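Local coordinates for protein KauB (Pseudomonas aeruginosa PAO1, PDB 6B4R) that probably oxidises a broad range of aldehydes, aminoaldehydes among them, to the corresponding acids, with NAD(P)+ as electron acceptor, at residues A359-G364 with T386-V391; A285-A290 with D316-L321; Q61-A66 with H234-T239; G26-A31 with I203-V208. One frame throughout, in Å; residues are numbered along the deposited sequence.

Contact 1 of 4, residues A359-G364 with T386-V391; sequences AGHNDG and TIFDGV
Phe-388 reaches from its strand to the last turn of helix 347-362 and meets Gly-360 and His-361 there. Its CB already points at the helix, and the ring carries on in that direction. Beyond CB and CG the contact is made by the far end of the ring: CE1 lies 3.8 Å from Gly-360 C, and the tip atom CZ stands 3.9 Å from Gly-360 CA. That glycine CA sits over one face of the phenyl ring, 4.1 Å from its centroid, a CH-pi contact that a bare backbone makes possible. CZ also stands over the face of the His-361 ring, toward its rim, 3.9 Å from His-361 NE2. The CB of His-361 leaves the helix away from the strand, but with CG anti to the carbonyl carbon (chi1 -65°) the imidazole comes back near enough to offer its face to the edge of Phe-388. The rings form a T-shaped pair with planes at 78° and centroids 5.2 Å apart. Four residues on from Gly-360 the helix closes at Gly-364, whose positive phi and bonds back into the last turn make a Schellman motif. Phe-388 also touches Val-406 and Ala-365, within the mixed sheet of the catalytic domain. The contact is ring against ring and against the helix backbone, weakly polar at most, so shape and dispersion hold the helix end to the strand.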
loop_
_atom_site.group_PDB
_atom_site.type_symbol
_atom_site.label_atom_id
_atom_site.label_comp_id
_atom_site.label_asym_id
_atom_site.label_seq_id
_atom_site.Cartn_x
_atom_site.Cartn_y
_atom_site.Cartn_z
ATOM N N ALA A 359 35.513 -16.092 31.483
ATOM C CA ALA A 359 34.691 -15.120 32.193
ATOM C C ALA A 359 33.410 -15.759 32.717
ATOM O O ALA A 359 32.864 -15.332 33.733
ATOM C CB ALA A 359 34.364 -13.940 31.288
ATOM N N GLY A 360 32.933 -16.782 32.015
ATOM C CA GLY A 360 31.756 -17.514 32.441
ATOM C C GLY A 360 31.999 -18.240 33.748
ATOM O O GLY A 360 31.137 -18.266 34.627
ATOM N N HIS A 361 33.183 -18.832 33.875
ATOM C CA HIS A 361 33.573 -19.514 35.103
ATOM C C HIS A 361 33.708 -18.514 36.243
ATOM O O HIS A 361 33.272 -18.774 37.365
ATOM C CB HIS A 361 34.902 -20.249 34.909
ATOM C CG HIS A 361 34.840 -21.368 33.917
ATOM N ND1 HIS A 361 34.255 -22.583 34.204
ATOM C CD2 HIS A 361 35.299 -21.463 32.647
ATOM C CE1 HIS A 361 34.352 -23.375 33.151
ATOM N NE2 HIS A 361 34.982 -22.719 32.193
ATOM N N ASN A 362 34.313 -17.367 35.940
ATOM C CA ASN A 362 34.557 -16.323 36.929
ATOM C C ASN A 362 33.275 -15.668 37.444
ATOM O O ASN A 362 33.208 -15.249 38.598
ATOM C CB ASN A 362 35.497 -15.256 36.359
ATOM C CG ASN A 362 36.822 -15.834 35.895
ATOM O OD1 ASN A 362 37.243 -16.901 36.347
ATOM N ND2 ASN A 362 37.490 -15.128 34.990
ATOM N N ASP A 363 32.262 -15.580 36.585
ATOM C CA ASP A 363 30.969 -15.029 36.982
ATOM C C ASP A 363 30.222 -15.993 37.897
ATOM O O ASP A 363 29.238 -15.618 38.534
ATOM C CB ASP A 363 30.111 -14.714 35.754
ATOM C CG ASP A 363 30.661 -13.563 34.932
ATOM O OD1 ASP A 363 31.361 -12.698 35.505
ATOM O OD2 ASP A 363 30.388 -13.524 33.710
ATOM N N GLY A 364 30.684 -17.238 37.947
ATOM C CA GLY A 364 30.089 -18.240 38.811
ATOM C C GLY A 364 29.103 -19.152 38.108
ATOM O O GLY A 364 28.370 -19.897 38.760
ATOM N N THR A 386 29.433 -24.483 23.459
ATOM C CA THR A 386 29.514 -24.401 24.914
ATOM C C THR A 386 28.209 -23.939 25.567
ATOM O O THR A 386 27.587 -22.979 25.114
ATOM C CB THR A 386 30.652 -23.446 25.335
ATOM O OG1 THR A 386 31.890 -23.903 24.777
ATOM C CG2 THR A 386 30.773 -23.373 26.848
ATOM N N ILE A 387 27.801 -24.624 26.633
ATOM C CA ILE A 387 26.624 -24.221 27.395
ATOM C C ILE A 387 26.970 -23.927 28.853
ATOM O O ILE A 387 27.559 -24.762 29.540
ATOM C CB ILE A 387 25.528 -25.304 27.378
ATOM C CG1 ILE A 387 25.142 -25.665 25.944
ATOM C CG2 ILE A 387 24.304 -24.838 28.156
ATOM C CD1 ILE A 387 24.086 -26.741 25.861
ATOM N N PHE A 388 26.599 -22.737 29.317
ATOM C CA PHE A 388 26.724 -22.386 30.727
ATOM C C PHE A 388 25.357 -22.383 31.397
ATOM O O PHE A 388 24.429 -21.725 30.928
ATOM C CB PHE A 388 27.374 -21.013 30.898
ATOM C CG PHE A 388 28.875 -21.049 30.920
ATOM C CD1 PHE A 388 29.552 -21.428 32.070
ATOM C CD2 PHE A 388 29.610 -20.692 29.802
ATOM C CE1 PHE A 388 30.934 -21.460 32.100
ATOM C CE2 PHE A 388 30.994 -20.721 29.826
ATOM C CZ PHE A 388 31.657 -21.104 30.977
ATOM N N ASP A 389 25.239 -23.118 32.497
ATOM C CA ASP A 389 23.995 -23.164 33.257
ATOM C C ASP A 389 24.070 -22.233 34.468
ATOM O O ASP A 389 25.156 -21.832 34.885
ATOM C CB ASP A 389 23.703 -24.601 33.702
ATOM C CG ASP A 389 22.333 -24.747 34.337
ATOM O OD1 ASP A 389 21.476 -23.867 34.105
ATOM O OD2 ASP A 389 22.113 -25.738 35.065
ATOM N N GLY A 390 22.912 -21.888 35.024
ATOM C CA GLY A 390 22.851 -21.060 36.216
ATOM C C GLY A 390 23.343 -19.648 35.964
ATOM O O GLY A 390 24.036 -19.057 36.793
ATOM N N VAL A 391 22.985 -19.109 34.805
ATOM C CA VAL A 391 23.404 -17.771 34.422
ATOM C C VAL A 391 22.325 -16.760 34.790
ATOM O O VAL A 391 21.135 -17.037 34.654
ATOM C CB VAL A 391 23.682 -17.695 32.902
ATOM C CG1 VAL A 391 24.249 -16.339 32.521
ATOM C CG2 VAL A 391 24.632 -18.804 32.480
#

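Contact 2 of 4, residues A285-A290 with D316-L321; sequences AAAEAA and DKFLPL
Phe-318 keeps its CG trans to the backbone N (chi1 -178°), which carries the phenyl ring away from its own helix and across to Ala-286 and Ala-287. Leu-321 takes the other common setting, CG opposite the carbonyl carbon (chi1 -62°), and it is CB, not the branched end, that meets the neighbouring helix. The leading atom of the ring is CE1. Ala-286 CB stands off the ring's edge, near its plane, 4.0 Å from Phe-318 CE1. One residue on, the backbone itself is touched, with Ala-287 N 3.7 Å from Phe-318 CE1 and Ala-287 CA 3.9 Å from Phe-318 CZ. The methyl of Ala-287 points toward the other helix and touches both the phenyl ring and the leucine, 3.6 Å from Leu-321 CB. With alanines at the interface, the axes of the two segments pass 9.2 Å apart, crossing at -51°. Helix 283-295 is the connection of a beta-alpha-beta crossover between the parallel strands 273-276 and 307-311, and helix 315-326 follows directly from the second of them, so the pair packs together against the sheet of the catalytic domain. The Phe-318 side chain also reaches that sheet, touching Val-276, Leu-308 and Val-310. Just past the phenylalanine, Pro-320 has no N-H to give and helix 315-326 kinks; Leu-321 N makes a weak bond to Phe-318 O instead of a regular helical one. Ala-287 also meets Val-322 on the same helix, while Ala-286 touches Trp-434 of strand 430-434.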
loop_
_atom_site.group_PDB
_atom_site.type_symbol
_atom_site.label_atom_id
_atom_site.label_comp_id
_atom_site.label_asym_id
_atom_site.label_seq_id
_atom_site.Cartn_x
_atom_site.Cartn_y
_atom_site.Cartn_z
ATOM N N ALA A 285 11.432 -30.591 20.019
ATOM C CA ALA A 285 11.697 -29.737 18.866
ATOM C C ALA A 285 12.286 -28.395 19.295
ATOM O O ALA A 285 13.165 -27.845 18.625
ATOM C CB ALA A 285 10.422 -29.527 18.058
ATOM N N ALA A 286 11.795 -27.872 20.413
ATOM C CA ALA A 286 12.314 -26.628 20.968
ATOM C C ALA A 286 13.756 -26.800 21.437
ATOM O O ALA A 286 14.565 -25.881 21.328
ATOM C CB ALA A 286 11.434 -26.150 22.113
ATOM N N ALA A 287 14.069 -27.985 21.953
ATOM C CA ALA A 287 15.418 -28.290 22.415
ATOM C C ALA A 287 16.390 -28.410 21.246
ATOM O O ALA A 287 17.542 -27.989 21.341
ATOM C CB ALA A 287 15.418 -29.566 23.235
ATOM N N GLU A 288 15.923 -28.991 20.146
ATOM C CA GLU A 288 16.741 -29.114 18.947
ATOM C C GLU A 288 17.015 -27.733 18.361
ATOM O O GLU A 288 18.137 -27.428 17.953
ATOM C CB GLU A 288 16.048 -29.998 17.906
ATOM C CG GLU A 288 15.826 -31.443 18.340
ATOM C CD GLU A 288 17.110 -32.251 18.395
ATOM O OE1 GLU A 288 18.161 -31.754 17.932
ATOM O OE2 GLU A 288 17.065 -33.393 18.901
ATOM N N ALA A 289 15.978 -26.901 18.335
ATOM C CA ALA A 289 16.081 -25.545 17.811
ATOM C C ALA A 289 16.999 -24.681 18.667
ATOM O O ALA A 289 17.745 -23.854 18.144
ATOM C CB ALA A 289 14.702 -24.912 17.711
ATOM N N ALA A 290 16.939 -24.875 19.981
ATOM C CA ALA A 290 17.772 -24.117 20.911
ATOM C C ALA A 290 19.252 -24.405 20.684
ATOM O O ALA A 290 20.070 -23.485 20.631
ATOM C CB ALA A 290 17.387 -24.431 22.348
ATOM N N ASP A 316 14.456 -28.539 34.626
ATOM C CA ASP A 316 15.157 -29.783 34.926
ATOM C C ASP A 316 14.942 -30.856 33.863
ATOM O O ASP A 316 15.699 -31.825 33.790
ATOM C CB ASP A 316 14.752 -30.311 36.306
ATOM C CG ASP A 316 15.200 -29.399 37.433
ATOM O OD1 ASP A 316 16.161 -28.626 37.228
ATOM O OD2 ASP A 316 14.594 -29.456 38.525
ATOM N N LYS A 317 13.915 -30.682 33.037
ATOM C CA LYS A 317 13.606 -31.663 32.003
ATOM C C LYS A 317 13.941 -31.151 30.605
ATOM O O LYS A 317 14.091 -31.937 29.669
ATOM C CB LYS A 317 12.136 -32.081 32.087
ATOM C CG LYS A 317 11.158 -30.923 32.035
ATOM C CD LYS A 317 9.865 -31.253 32.767
ATOM C CE LYS A 317 10.115 -31.462 34.254
ATOM N NZ LYS A 317 10.821 -30.299 34.868
ATOM N N PHE A 318 14.071 -29.834 30.470
ATOM C CA PHE A 318 14.362 -29.222 29.177
ATOM C C PHE A 318 15.863 -29.134 28.921
ATOM O O PHE A 318 16.321 -29.366 27.800
ATOM C CB PHE A 318 13.724 -27.835 29.084
ATOM C CG PHE A 318 13.937 -27.154 27.762
ATOM C CD1 PHE A 318 13.275 -27.593 26.628
ATOM C CD2 PHE A 318 14.792 -26.071 27.656
ATOM C CE1 PHE A 318 13.466 -26.968 25.410
ATOM C CE2 PHE A 318 14.987 -25.440 26.440
ATOM C CZ PHE A 318 14.323 -25.889 25.316
ATOM N N LEU A 319 16.621 -28.803 29.962
ATOM C CA LEU A 319 18.077 -28.692 29.851
ATOM C C LEU A 319 18.789 -29.971 29.374
ATOM O O LEU A 319 19.669 -29.893 28.517
ATOM C CB LEU A 319 18.698 -28.178 31.157
ATOM C CG LEU A 319 20.215 -27.968 31.127
ATOM C CD1 LEU A 319 20.593 -26.983 30.034
ATOM C CD2 LEU A 319 20.728 -27.494 32.477
ATOM N N PRO A 320 18.424 -31.148 29.925
ATOM C CA PRO A 320 19.079 -32.364 29.427
ATOM C C PRO A 320 18.803 -32.620 27.946
ATOM O O PRO A 320 19.636 -33.212 27.259
ATOM C CB PRO A 320 18.447 -33.472 30.274
ATOM C CG PRO A 320 18.014 -32.796 31.518
ATOM C CD PRO A 320 17.559 -31.437 31.085
ATOM N N LEU A 321 17.647 -32.179 27.463
ATOM C CA LEU A 321 17.294 -32.344 26.057
ATOM C C LEU A 321 18.154 -31.450 25.171
ATOM O O LEU A 321 18.507 -31.827 24.053
ATOM C CB LEU A 321 15.812 -32.036 25.838
ATOM C CG LEU A 321 14.815 -32.928 26.578
ATOM C CD1 LEU A 321 13.401 -32.384 26.433
ATOM C CD2 LEU A 321 14.895 -34.353 26.060
#

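Contact 3 of 4, residues Q61-A66 with H234-T239; sequences QAVKVA and HMDVDT
Val-63 on helix 56-72 and Val-237 in an irregular loop bring their CA atoms to 7.1 Å, the nearest CA pair across the contact. Val-63 is the one residue of its segment that does the work, and its two methyls divide the partners. CG2 stands over the centre of the His-234 imidazole, 4.0 Å from the centroid and 7° off the normal, a CH-pi contact; it also meets Val-237 CG2 at 3.8 Å, the two valines crossing at about a right angle. CG1, trans to the backbone N (chi1 168°), lies over the same ring nearer CE1 and reaches Asp-236 CB at 3.9 Å. The imidazole is held for this role from both nitrogens. Asp-236 N donates to His-234 ND1 at 2.9 Å, close to the ring plane and bent only to 156°, while His-234 NE2 pairs with Glu-60 OE1 of the same helix. This is consistent with a ring whose ND1 carries no proton. The carboxylate of Asp-236 turns to Arg-67, a salt bridge that ties the loop to the next turn of the helix. Val-63 also touches Ile-189 of strand 187-191. The arrangement is that of helix 56-72 packed on the helix-to-strand connection that leads from helix 224-233 into strand 239-243 of the Rossmann-like cofactor-domain sheet of aldehyde dehydrogenases.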
loop_
_atom_site.group_PDB
_atom_site.type_symbol
_atom_site.label_atom_id
_atom_site.label_comp_id
_atom_site.label_asym_id
_atom_site.label_seq_id
_atom_site.Cartn_x
_atom_site.Cartn_y
_atom_site.Cartn_z
ATOM N N GLN A 61 38.971 7.283 -5.864
ATOM C CA GLN A 61 38.877 6.886 -7.264
ATOM C C GLN A 61 37.592 6.111 -7.543
ATOM O O GLN A 61 36.930 6.333 -8.559
ATOM C CB GLN A 61 40.101 6.059 -7.669
ATOM C CG GLN A 61 40.097 5.621 -9.126
ATOM C CD GLN A 61 40.047 6.792 -10.087
ATOM O OE1 GLN A 61 40.571 7.870 -9.799
ATOM N NE2 GLN A 61 39.411 6.590 -11.235
ATOM N N ALA A 62 37.240 5.206 -6.636
ATOM C CA ALA A 62 36.034 4.399 -6.784
ATOM C C ALA A 62 34.765 5.251 -6.736
ATOM O O ALA A 62 33.817 5.005 -7.484
ATOM C CB ALA A 62 35.988 3.312 -5.722
ATOM N N VAL A 63 34.752 6.248 -5.857
ATOM C CA VAL A 63 33.605 7.142 -5.737
ATOM C C VAL A 63 33.398 7.953 -7.014
ATOM O O VAL A 63 32.275 8.063 -7.511
ATOM C CB VAL A 63 33.733 8.083 -4.519
ATOM C CG1 VAL A 63 32.684 9.179 -4.579
ATOM C CG2 VAL A 63 33.605 7.292 -3.225
ATOM N N LYS A 64 34.486 8.506 -7.546
ATOM C CA LYS A 64 34.434 9.257 -8.799
ATOM C C LYS A 64 33.877 8.391 -9.924
ATOM O O LYS A 64 33.022 8.828 -10.694
ATOM C CB LYS A 64 35.821 9.783 -9.178
ATOM C CG LYS A 64 36.316 10.925 -8.304
ATOM C CD LYS A 64 37.692 11.406 -8.745
ATOM C CE LYS A 64 38.188 12.544 -7.865
ATOM N NZ LYS A 64 39.562 12.987 -8.233
ATOM N N VAL A 65 34.366 7.158 -10.001
ATOM C CA VAL A 65 33.884 6.189 -10.975
ATOM C C VAL A 65 32.402 5.871 -10.763
ATOM O O VAL A 65 31.612 5.895 -11.709
ATOM C CB VAL A 65 34.710 4.889 -10.914
ATOM C CG1 VAL A 65 34.024 3.786 -11.686
ATOM C CG2 VAL A 65 36.118 5.131 -11.446
ATOM N N ALA A 66 32.032 5.587 -9.518
ATOM C CA ALA A 66 30.642 5.295 -9.175
ATOM C C ALA A 66 29.726 6.472 -9.497
ATOM O O ALA A 66 28.630 6.288 -10.023
ATOM C CB ALA A 66 30.524 4.916 -7.702
ATOM N N HIS A 234 33.764 10.264 3.089
ATOM C CA HIS A 234 33.745 10.864 1.760
ATOM C C HIS A 234 32.541 11.781 1.560
ATOM O O HIS A 234 31.425 11.455 1.962
ATOM C CB HIS A 234 33.799 9.802 0.661
ATOM C CG HIS A 234 34.305 10.325 -0.645
ATOM N ND1 HIS A 234 33.540 11.117 -1.476
ATOM C CD2 HIS A 234 35.506 10.192 -1.256
ATOM C CE1 HIS A 234 34.246 11.441 -2.545
ATOM N NE2 HIS A 234 35.442 10.890 -2.436
ATOM N N MET A 235 32.780 12.927 0.926
ATOM C CA MET A 235 31.758 13.963 0.781
ATOM C C MET A 235 30.802 13.725 -0.385
ATOM O O MET A 235 29.826 14.458 -0.547
ATOM C CB MET A 235 32.411 15.341 0.633
ATOM C CG MET A 235 33.270 15.763 1.818
ATOM S SD MET A 235 32.318 16.045 3.325
ATOM C CE MET A 235 31.304 17.439 2.843
ATOM N N ASP A 236 31.078 12.710 -1.199
ATOM C CA ASP A 236 30.220 12.422 -2.347
ATOM C C ASP A 236 29.534 11.060 -2.249
ATOM O O ASP A 236 28.895 10.609 -3.201
ATOM C CB ASP A 236 30.997 12.539 -3.662
ATOM C CG ASP A 236 30.089 12.807 -4.849
ATOM O OD1 ASP A 236 29.141 13.607 -4.703
ATOM O OD2 ASP A 236 30.318 12.211 -5.924
ATOM N N VAL A 237 29.672 10.409 -1.098
ATOM C CA VAL A 237 28.931 9.183 -0.822
ATOM C C VAL A 237 27.590 9.537 -0.190
ATOM O O VAL A 237 27.540 10.134 0.886
ATOM C CB VAL A 237 29.707 8.236 0.114
ATOM C CG1 VAL A 237 28.810 7.096 0.582
ATOM C CG2 VAL A 237 30.951 7.697 -0.583
ATOM N N ASP A 238 26.506 9.167 -0.866
ATOM C CA ASP A 238 25.165 9.565 -0.447
ATOM C C ASP A 238 24.614 8.723 0.697
ATOM O O ASP A 238 23.875 9.224 1.546
ATOM C CB ASP A 238 24.203 9.506 -1.635
ATOM C CG ASP A 238 24.563 10.492 -2.723
ATOM O OD1 ASP A 238 24.690 11.697 -2.414
ATOM O OD2 ASP A 238 24.730 10.058 -3.882
ATOM N N THR A 239 24.975 7.445 0.713
ATOM C CA THR A 239 24.405 6.502 1.665
ATOM C C THR A 239 25.431 5.454 2.082
ATOM O O THR A 239 26.151 4.907 1.248
ATOM C CB THR A 239 23.160 5.799 1.067
ATOM O OG1 THR A 239 22.135 6.768 0.815
ATOM C CG2 THR A 239 22.618 4.737 2.012
#

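Contact 4 of 4, residues G26-A31 with I203-V208; sequences GEYSNA and IAQLAV
The Tyr-28 ring and the Gln-205 amide lie 40° apart, neither stacked nor perpendicular. Gln-205 NE2 comes up to the ring at a slant, 3.7 Å from Tyr-28 CE2, while Phe-23 forms an edge-to-face pair with the tyrosine. The bend of the glutamine at chi2 (61°) places its NE2 beside that ring carbon. Nearer the helix backbone, Gln-205 CB lies 3.5 Å from Tyr-28 OH. The hydroxyl has its polar partner elsewhere: it hydrogen-bonds Ile-201 O, one turn earlier on the same helix, so the phenol is fixed at its tip as well as along its side. Tyr-28 belongs to a beta-hairpin, strands 22-24 and 27-29, that lies on the outside of helix 198-210. That helix is the crossover between the parallel strands 187-191 and 217-219 of the Rossmann-like cofactor domain, and it packs on Phe-90 through Leu-206 and Ala-207. At the turn of the hairpin Gly-26 has positive phi (76°) and makes the second point of contact, its CA 4.1 Å from Val-208 CG2. Val-208 is about one helical turn beyond Gln-205, and both side chains also touch Phe-23 of strand 22-24.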
loop_
_atom_site.group_PDB
_atom_site.type_symbol
_atom_site.label_atom_id
_atom_site.label_comp_id
_atom_site.label_asym_id
_atom_site.label_seq_id
_atom_site.Cartn_x
_atom_site.Cartn_y
_atom_site.Cartn_z
ATOM N N GLY A 26 34.751 -1.891 -13.805
ATOM C CA GLY A 26 34.672 -3.044 -14.683
ATOM C C GLY A 26 35.964 -3.820 -14.865
ATOM O O GLY A 26 36.008 -4.771 -15.642
ATOM N N GLU A 27 37.015 -3.422 -14.152
ATOM C CA GLU A 27 38.322 -4.063 -14.298
ATOM C C GLU A 27 38.952 -4.404 -12.952
ATOM O O GLU A 27 38.734 -3.713 -11.957
ATOM C CB GLU A 27 39.283 -3.160 -15.082
ATOM C CG GLU A 27 38.724 -2.590 -16.380
ATOM C CD GLU A 27 38.480 -3.652 -17.437
ATOM O OE1 GLU A 27 37.684 -3.391 -18.365
ATOM O OE2 GLU A 27 39.086 -4.741 -17.346
ATOM N N TYR A 28 39.746 -5.470 -12.930
ATOM C CA TYR A 28 40.534 -5.804 -11.751
ATOM C C TYR A 28 41.809 -4.966 -11.710
ATOM O O TYR A 28 42.451 -4.748 -12.737
ATOM C CB TYR A 28 40.880 -7.297 -11.728
ATOM C CG TYR A 28 39.748 -8.178 -11.258
ATOM C CD1 TYR A 28 39.313 -8.133 -9.939
ATOM C CD2 TYR A 28 39.116 -9.059 -12.128
ATOM C CE1 TYR A 28 38.278 -8.932 -9.500
ATOM C CE2 TYR A 28 38.079 -9.866 -11.698
ATOM C CZ TYR A 28 37.665 -9.798 -10.381
ATOM O OH TYR A 28 36.634 -10.597 -9.944
ATOM N N SER A 29 42.173 -4.496 -10.521
ATOM C CA SER A 29 43.384 -3.701 -10.360
ATOM C C SER A 29 43.914 -3.749 -8.931
ATOM O O SER A 29 43.164 -3.994 -7.985
ATOM C CB SER A 29 43.133 -2.249 -10.775
ATOM O OG SER A 29 42.114 -1.660 -9.986
ATOM N N ASN A 30 45.211 -3.513 -8.778
ATOM C CA ASN A 30 45.820 -3.460 -7.456
ATOM C C ASN A 30 45.416 -2.186 -6.733
ATOM O O ASN A 30 44.733 -1.329 -7.297
ATOM C CB ASN A 30 47.343 -3.515 -7.568
ATOM C CG ASN A 30 47.828 -4.696 -8.386
ATOM O OD1 ASN A 30 47.361 -5.824 -8.212
ATOM N ND2 ASN A 30 48.770 -4.442 -9.287
ATOM N N ALA A 31 45.835 -2.060 -5.479
ATOM C CA ALA A 31 45.675 -0.799 -4.771
ATOM C C ALA A 31 46.654 0.209 -5.366
ATOM O O ALA A 31 47.677 -0.179 -5.933
ATOM C CB ALA A 31 45.925 -0.986 -3.286
ATOM N N ILE A 203 32.331 -12.051 -7.333
ATOM C CA ILE A 203 31.022 -11.737 -7.906
ATOM C C ILE A 203 30.992 -10.408 -8.653
ATOM O O ILE A 203 30.076 -10.154 -9.436
ATOM C CB ILE A 203 29.908 -11.733 -6.836
ATOM C CG1 ILE A 203 30.161 -10.629 -5.805
ATOM C CG2 ILE A 203 29.798 -13.098 -6.169
ATOM C CD1 ILE A 203 29.045 -10.460 -4.807
ATOM N N ALA A 204 31.989 -9.564 -8.405
ATOM C CA ALA A 204 32.094 -8.276 -9.083
ATOM C C ALA A 204 32.226 -8.462 -10.591
ATOM O O ALA A 204 31.618 -7.730 -11.374
ATOM C CB ALA A 204 33.273 -7.492 -8.541
ATOM N N GLN A 205 33.020 -9.453 -10.983
ATOM C CA GLN A 205 33.189 -9.802 -12.385
ATOM C C GLN A 205 31.900 -10.390 -12.956
ATOM O O GLN A 205 31.543 -10.134 -14.108
ATOM C CB GLN A 205 34.341 -10.798 -12.543
ATOM C CG GLN A 205 34.522 -11.328 -13.953
ATOM C CD GLN A 205 34.842 -10.230 -14.949
ATOM O OE1 GLN A 205 34.232 -10.150 -16.015
ATOM N NE2 GLN A 205 35.808 -9.380 -14.610
ATOM N N LEU A 206 31.205 -11.175 -12.139
ATOM C CA LEU A 206 29.969 -11.827 -12.561
ATOM C C LEU A 206 28.855 -10.818 -12.825
ATOM O O LEU A 206 28.005 -11.032 -13.690
ATOM C CB LEU A 206 29.513 -12.849 -11.518
ATOM C CG LEU A 206 30.475 -13.994 -11.199
ATOM C CD1 LEU A 206 29.842 -14.956 -10.208
ATOM C CD2 LEU A 206 30.894 -14.724 -12.467
ATOM N N ALA A 207 28.855 -9.723 -12.072
ATOM C CA ALA A 207 27.884 -8.658 -12.288
ATOM C C ALA A 207 28.079 -8.044 -13.670
ATOM O O ALA A 207 27.115 -7.824 -14.408
ATOM C CB ALA A 207 28.012 -7.593 -11.210
ATOM N N VAL A 208 29.335 -7.776 -14.011
ATOM C CA VAL A 208 29.682 -7.213 -15.311
ATOM C C VAL A 208 29.266 -8.152 -16.443
ATOM O O VAL A 208 28.728 -7.711 -17.460
ATOM C CB VAL A 208 31.191 -6.890 -15.399
ATOM C CG1 VAL A 208 31.596 -6.586 -16.827
ATOM C CG2 VAL A 208 31.530 -5.720 -14.488
#

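Overall arrangement
The four contacts fall into two pairs on opposite sides of the chain's centre. Contacts 1 and 2 have centres about 18 Å apart and touch directly, Asp-389 OD2 of the strand lying 3.4 Å from Leu-319 CD2 of the helix; both belong to the catalytic-domain sheet and its helices. Contacts 3 and 4 have centres about 17 Å apart without touching, their nearest atoms about 6 Å away. Their segments alternate along the chain: 26-31 and 61-66 come first, then their partners 203-208 and 234-239. Between the pairs, centres are about 47 to 50 Å apart. All four lie away from the potassium site, the predicted catalytic Glu-267 and the ligand pocket with Cys-302.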